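Local coordinates for protein alcohol dehydrogenase, zinc-containing (Thermotoga maritima, PDB 1VJ0) that probably acts as a zinc-dependent oxidoreductase of the medium-chain alcohol dehydrogenase type, with two zinc-binding sites in the chain, at residues E48-G53 against D168-L173; N360-L365 against L372-Y377. All coordinates share one frame; numbering follows the deposited sequence.

In the fold
Both contacts reach the same mixed sheet, through neighbouring antiparallel strands: contact 1 sets the start of helix 170-188 against strand 45-54, and contact 2 lays helix 359-368 on strand 374-377. Their centres lie about 14 Å apart and they touch directly, Ala52 O receiving a probable hydrogen bond from Leu376 N at 2.8 Å and Asp171 OD1 packing 3.3 Å from Ile375 CG2. Neither contains a metal ligand; the side chain of Ser51 is about 8 Å from that of the zinc ligand Glu78, and that of Val374 about 9 Å from those of Glu78 and Cys55. Cys178, another ligand of that zinc, comes later in helix 170-188, and Lys373 forms a salt bridge with Glu78.

Contact 1. Residues E48-G53 against D168-L173; sequences EILSAG and DDLDVL
Ser51 donates its hydroxyl hydrogen to Asp171, with OG 2.7 Å from OD1. The bond arrives on the anti side of the carboxylate, 21° out of its plane. Beside its own backbone N (chi1 -51°), Ser51 OG is turned to the helix start, where it also packs 3.6 Å from Leu170 CB. Water 1 spans the same gap, donating to Leu50 O at 2.8 Å and to Asp171 OD1 at 2.7 Å, which gives this one oxygen two donors. The other oxygen, OD2, is in a salt bridge with Arg353. A leucine in place of Asp171 would probably cost the serine hydroxyl, water 1 and Arg353 the carboxylate they share. At the corner in strand 45-54, Leu50 and Ser51 both face Ala80 in a classic beta bulge, the kink from which these two side chains reach the first turn of helix 170-188. Asp169 is the N-cap of that helix, its OD1 accepting from Val172 N at 3.1 Å from above the carboxylate plane. Apolar contact is slight: Leu50 CD1 meets Leu170 CD1 at 3.8 Å, the two side chains crossing at a slant. Strand 78-86 adjoins both leucines, through Arg82 at Leu50 and Ala80 at Leu170.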
loop_
_atom_site.group_PDB
_atom_site.type_symbol
_atom_site.label_atom_id
_atom_site.label_comp_id
_atom_site.label_asym_id
_atom_site.label_seq_id
_atom_site.Cartn_x
_atom_site.Cartn_y
_atom_site.Cartn_z
ATOM N N GLU A 48 25.617 10.003 -29.824
ATOM C CA GLU A 48 26.880 10.643 -29.485
ATOM C C GLU A 48 26.941 10.846 -27.978
ATOM O O GLU A 48 26.076 11.525 -27.391
ATOM C CB GLU A 48 26.968 12.003 -30.204
ATOM C CG GLU A 48 28.258 12.760 -29.878
ATOM C CD GLU A 48 28.217 14.236 -30.215
ATOM O OE1 GLU A 48 27.183 14.739 -30.744
ATOM O OE2 GLU A 48 29.240 14.885 -29.889
ATOM N N ILE A 49 27.910 10.231 -27.321
ATOM C CA ILE A 49 28.076 10.410 -25.864
ATOM C C ILE A 49 28.576 11.820 -25.564
ATOM O O ILE A 49 29.557 12.248 -26.154
ATOM C CB ILE A 49 29.029 9.347 -25.259
ATOM C CG1 ILE A 49 28.446 7.920 -25.365
ATOM C CG2 ILE A 49 29.418 9.666 -23.823
ATOM C CD1 ILE A 49 27.250 7.665 -24.442
ATOM N N LEU A 50 27.887 12.527 -24.655
ATOM C CA LEU A 50 28.347 13.811 -24.154
ATOM C C LEU A 50 28.861 13.753 -22.720
ATOM O O LEU A 50 29.760 14.513 -22.366
ATOM C CB LEU A 50 27.279 14.910 -24.325
ATOM C CG LEU A 50 26.754 15.137 -25.729
ATOM C CD1 LEU A 50 25.414 15.891 -25.747
ATOM C CD2 LEU A 50 27.839 15.825 -26.552
ATOM N N SER A 51 28.300 12.888 -21.905
ATOM C CA SER A 51 28.760 12.658 -20.532
ATOM C C SER A 51 28.733 11.174 -20.229
ATOM O O SER A 51 27.721 10.515 -20.511
ATOM C CB SER A 51 27.804 13.320 -19.528
ATOM O OG SER A 51 27.535 14.662 -19.816
ATOM N N ALA A 52 29.823 10.651 -19.641
ATOM C CA ALA A 52 29.895 9.294 -19.142
ATOM C C ALA A 52 30.371 9.262 -17.713
ATOM O O ALA A 52 31.521 9.647 -17.416
ATOM C CB ALA A 52 30.818 8.435 -19.999
ATOM N N GLY A 53 29.532 8.792 -16.799
ATOM C CA GLY A 53 29.954 8.670 -15.418
ATOM C C GLY A 53 30.880 7.498 -15.212
ATOM O O GLY A 53 30.675 6.428 -15.785
ATOM N N ASP A 168 19.158 21.235 -18.972
ATOM C CA ASP A 168 19.467 20.137 -18.057
ATOM C C ASP A 168 20.964 19.940 -17.966
ATOM O O ASP A 168 21.674 20.116 -18.950
ATOM C CB ASP A 168 18.787 18.841 -18.518
ATOM C CG ASP A 168 17.299 18.928 -18.384
ATOM O OD1 ASP A 168 16.807 18.955 -17.237
ATOM O OD2 ASP A 168 16.553 19.028 -19.364
ATOM N N ASP A 169 21.425 19.564 -16.781
ATOM C CA ASP A 169 22.831 19.324 -16.540
ATOM C C ASP A 169 23.129 17.842 -16.848
ATOM O O ASP A 169 22.858 16.955 -16.060
ATOM C CB ASP A 169 23.196 19.736 -15.109
ATOM C CG ASP A 169 24.688 19.712 -14.849
ATOM O OD1 ASP A 169 25.397 18.818 -15.330
ATOM O OD2 ASP A 169 25.240 20.530 -14.120
ATOM N N LEU A 170 23.702 17.578 -18.025
ATOM C CA LEU A 170 23.867 16.202 -18.487
ATOM C C LEU A 170 24.884 15.424 -17.699
ATOM O O LEU A 170 24.762 14.216 -17.544
ATOM C CB LEU A 170 24.268 16.186 -19.953
ATOM C CG LEU A 170 23.307 16.830 -20.936
ATOM C CD1 LEU A 170 23.748 16.408 -22.344
ATOM C CD2 LEU A 170 21.902 16.424 -20.665
ATOM N N ASP A 171 25.887 16.117 -17.193
ATOM C CA ASP A 171 26.841 15.506 -16.278
ATOM C C ASP A 171 26.160 15.000 -15.026
ATOM O O ASP A 171 26.431 13.897 -14.607
ATOM C CB ASP A 171 27.897 16.530 -15.897
ATOM C CG ASP A 171 28.956 16.715 -16.975
ATOM O OD1 ASP A 171 28.979 15.946 -17.972
ATOM O OD2 ASP A 171 29.809 17.600 -16.876
ATOM N N VAL A 172 25.290 15.818 -14.423
ATOM C CA VAL A 172 24.567 15.403 -13.215
ATOM C C VAL A 172 23.615 14.270 -13.563
ATOM O O VAL A 172 23.465 13.322 -12.783
ATOM C CB VAL A 172 23.819 16.577 -12.564
ATOM C CG1 VAL A 172 22.865 16.092 -11.457
ATOM C CG2 VAL A 172 24.821 17.576 -12.003
ATOM N N LEU A 173 22.925 14.366 -14.700
ATOM C CA LEU A 173 22.016 13.286 -15.093
ATOM C C LEU A 173 22.737 11.953 -15.300
ATOM O O LEU A 173 22.261 10.911 -14.849
ATOM C CB LEU A 173 21.231 13.630 -16.364
ATOM C CG LEU A 173 20.186 14.714 -16.128
ATOM C CD1 LEU A 173 19.541 15.095 -17.456
ATOM C CD2 LEU A 173 19.151 14.239 -15.110
HETATM O O HOH W 1 30.744 15.775 -20.066
#

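Contact 2. Residues N360-L365 against L372-Y377; sequences NKALEL and LKVILY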
loop_
_atom_site.group_PDB
_atom_site.type_symbol
_atom_site.label_atom_id
_atom_site.label_comp_id
_atom_site.label_asym_id
_atom_site.label_seq_id
_atom_site.Cartn_x
_atom_site.Cartn_y
_atom_site.Cartn_z
ATOM N N ASN A 360 41.752 5.477 -17.903
ATOM C CA ASN A 360 42.532 4.702 -16.924
ATOM C C ASN A 360 42.795 5.529 -15.661
ATOM O O ASN A 360 42.700 5.022 -14.531
ATOM C CB ASN A 360 43.842 4.191 -17.539
ATOM C CG ASN A 360 43.596 3.069 -18.505
ATOM O OD1 ASN A 360 43.145 2.019 -18.097
ATOM N ND2 ASN A 360 43.854 3.297 -19.795
ATOM N N LYS A 361 43.101 6.815 -15.861
ATOM C CA LYS A 361 43.314 7.741 -14.739
ATOM C C LYS A 361 42.027 7.959 -13.949
ATOM O O LYS A 361 42.057 7.986 -12.733
ATOM C CB LYS A 361 43.869 9.084 -15.282
ATOM C CG LYS A 361 44.136 10.174 -14.264
ATOM C CD LYS A 361 45.169 9.795 -13.201
ATOM N N ALA A 362 40.892 8.102 -14.633
ATOM C CA ALA A 362 39.600 8.159 -13.970
ATOM C C ALA A 362 39.372 7.008 -13.009
ATOM O O ALA A 362 38.964 7.224 -11.887
ATOM C CB ALA A 362 38.466 8.190 -14.983
ATOM N N LEU A 363 39.563 5.771 -13.463
ATOM C CA LEU A 363 39.424 4.600 -12.591
ATOM C C LEU A 363 40.413 4.658 -11.417
ATOM O O LEU A 363 40.079 4.333 -10.304
ATOM C CB LEU A 363 39.643 3.328 -13.393
ATOM C CG LEU A 363 38.556 3.016 -14.437
ATOM C CD1 LEU A 363 39.017 1.981 -15.471
ATOM C CD2 LEU A 363 37.306 2.519 -13.781
ATOM N N GLU A 364 41.634 5.074 -11.687
ATOM C CA GLU A 364 42.623 5.235 -10.626
ATOM C C GLU A 364 42.107 6.198 -9.536
ATOM O O GLU A 364 42.172 5.886 -8.339
ATOM C CB GLU A 364 43.928 5.693 -11.246
ATOM C CG GLU A 364 45.025 5.994 -10.248
ATOM C CD GLU A 364 46.108 6.864 -10.864
ATOM O OE1 GLU A 364 46.812 6.348 -11.774
ATOM O OE2 GLU A 364 46.209 8.068 -10.449
ATOM N N LEU A 365 41.566 7.341 -9.964
ATOM C CA LEU A 365 41.030 8.348 -9.050
ATOM C C LEU A 365 39.858 7.808 -8.242
ATOM O O LEU A 365 39.680 8.140 -7.081
ATOM C CB LEU A 365 40.566 9.603 -9.821
ATOM C CG LEU A 365 41.642 10.476 -10.476
ATOM C CD1 LEU A 365 41.087 11.513 -11.397
ATOM C CD2 LEU A 365 42.440 11.131 -9.392
ATOM N N LEU A 372 35.382 11.751 -5.768
ATOM C CA LEU A 372 34.087 11.288 -5.304
ATOM C C LEU A 372 33.305 10.747 -6.515
ATOM O O LEU A 372 32.728 9.664 -6.452
ATOM C CB LEU A 372 33.328 12.428 -4.610
ATOM C CG LEU A 372 31.892 12.262 -4.120
ATOM C CD1 LEU A 372 31.771 11.092 -3.222
ATOM C CD2 LEU A 372 31.417 13.504 -3.358
ATOM N N LYS A 373 33.276 11.540 -7.589
ATOM C CA LYS A 373 32.726 11.149 -8.863
ATOM C C LYS A 373 33.487 11.811 -10.009
ATOM O O LYS A 373 33.736 13.019 -9.993
ATOM C CB LYS A 373 31.222 11.533 -8.938
ATOM C CG LYS A 373 30.517 10.949 -10.079
ATOM C CD LYS A 373 30.135 9.532 -9.759
ATOM C CE LYS A 373 29.738 8.798 -10.967
ATOM N NZ LYS A 373 29.647 7.392 -10.548
ATOM N N VAL A 374 33.864 10.990 -10.983
ATOM C CA VAL A 374 34.464 11.455 -12.233
ATOM C C VAL A 374 33.481 11.306 -13.374
ATOM O O VAL A 374 32.831 10.266 -13.510
ATOM C CB VAL A 374 35.688 10.628 -12.636
ATOM C CG1 VAL A 374 36.338 11.229 -13.930
ATOM C CG2 VAL A 374 36.701 10.554 -11.486
ATOM N N ILE A 375 33.436 12.334 -14.201
ATOM C CA ILE A 375 32.777 12.322 -15.493
ATOM C C ILE A 375 33.794 12.344 -16.646
ATOM O O ILE A 375 34.764 13.107 -16.640
ATOM C CB ILE A 375 31.846 13.554 -15.594
ATOM C CG1 ILE A 375 30.834 13.537 -14.444
ATOM C CG2 ILE A 375 31.118 13.596 -16.953
ATOM C CD1 ILE A 375 29.838 12.400 -14.446
ATOM N N LEU A 376 33.570 11.497 -17.651
ATOM C CA LEU A 376 34.427 11.475 -18.839
ATOM C C LEU A 376 33.708 12.176 -19.965
ATOM O O LEU A 376 32.481 12.071 -20.118
ATOM C CB LEU A 376 34.759 10.041 -19.279
ATOM C CG LEU A 376 35.603 9.204 -18.306
ATOM C CD1 LEU A 376 35.648 7.746 -18.701
ATOM C CD2 LEU A 376 37.016 9.795 -18.200
ATOM N N TYR A 377 34.473 12.877 -20.777
ATOM C CA TYR A 377 33.905 13.469 -21.955
ATOM C C TYR A 377 34.741 13.109 -23.192
ATOM O O TYR A 377 35.980 13.227 -23.194
ATOM C CB TYR A 377 33.746 14.977 -21.788
ATOM C CG TYR A 377 34.995 15.686 -21.503
ATOM C CD1 TYR A 377 35.847 16.082 -22.535
ATOM C CD2 TYR A 377 35.355 15.996 -20.192
ATOM C CE1 TYR A 377 37.033 16.758 -22.265
ATOM C CE2 TYR A 377 36.524 16.662 -19.922
ATOM C CZ TYR A 377 37.352 17.046 -20.945
ATOM O OH TYR A 377 38.503 17.721 -20.624
#
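Ala362 is the small knob at the middle of this contact: its CB lies 3.9 Å from Val374 CG1 and likewise 3.9 Å from Leu376 CD2, so the methyl sits over the notch between these two side chains. Val374 supplies both branches. CG1 stands anti to the backbone N (chi1 -176°) and meets the alanine methyl, while CG2 lies 4.0 Å from Ala362 O and reaches on to Leu365, 4.3 Å from its CB. Leu376 leaves the strand obliquely to the helix, yet its CD2 end swings in beside Val374 CG1, on the same strand-facing side of the methyl. The small side chain of Ala362 is consistent with the close approach of the backbones, CA of Ala362 and CA of Val374 being 6.3 Å apart. The axes of helix segment 360-365 and strand 374-377 approach to 9.2 Å and run almost antiparallel, at 175°, as suits the second half of the beta-alpha-beta unit 352-355, 359-368, 374-377. Val54 touches Ala362, Val374 and Leu376; from strand 352-355, His352 touches Leu365 and Leu354 touches Leu376. Contacts between side chains are all apolar and no polar pair joins the segments, which implies that fit and burial hold them together.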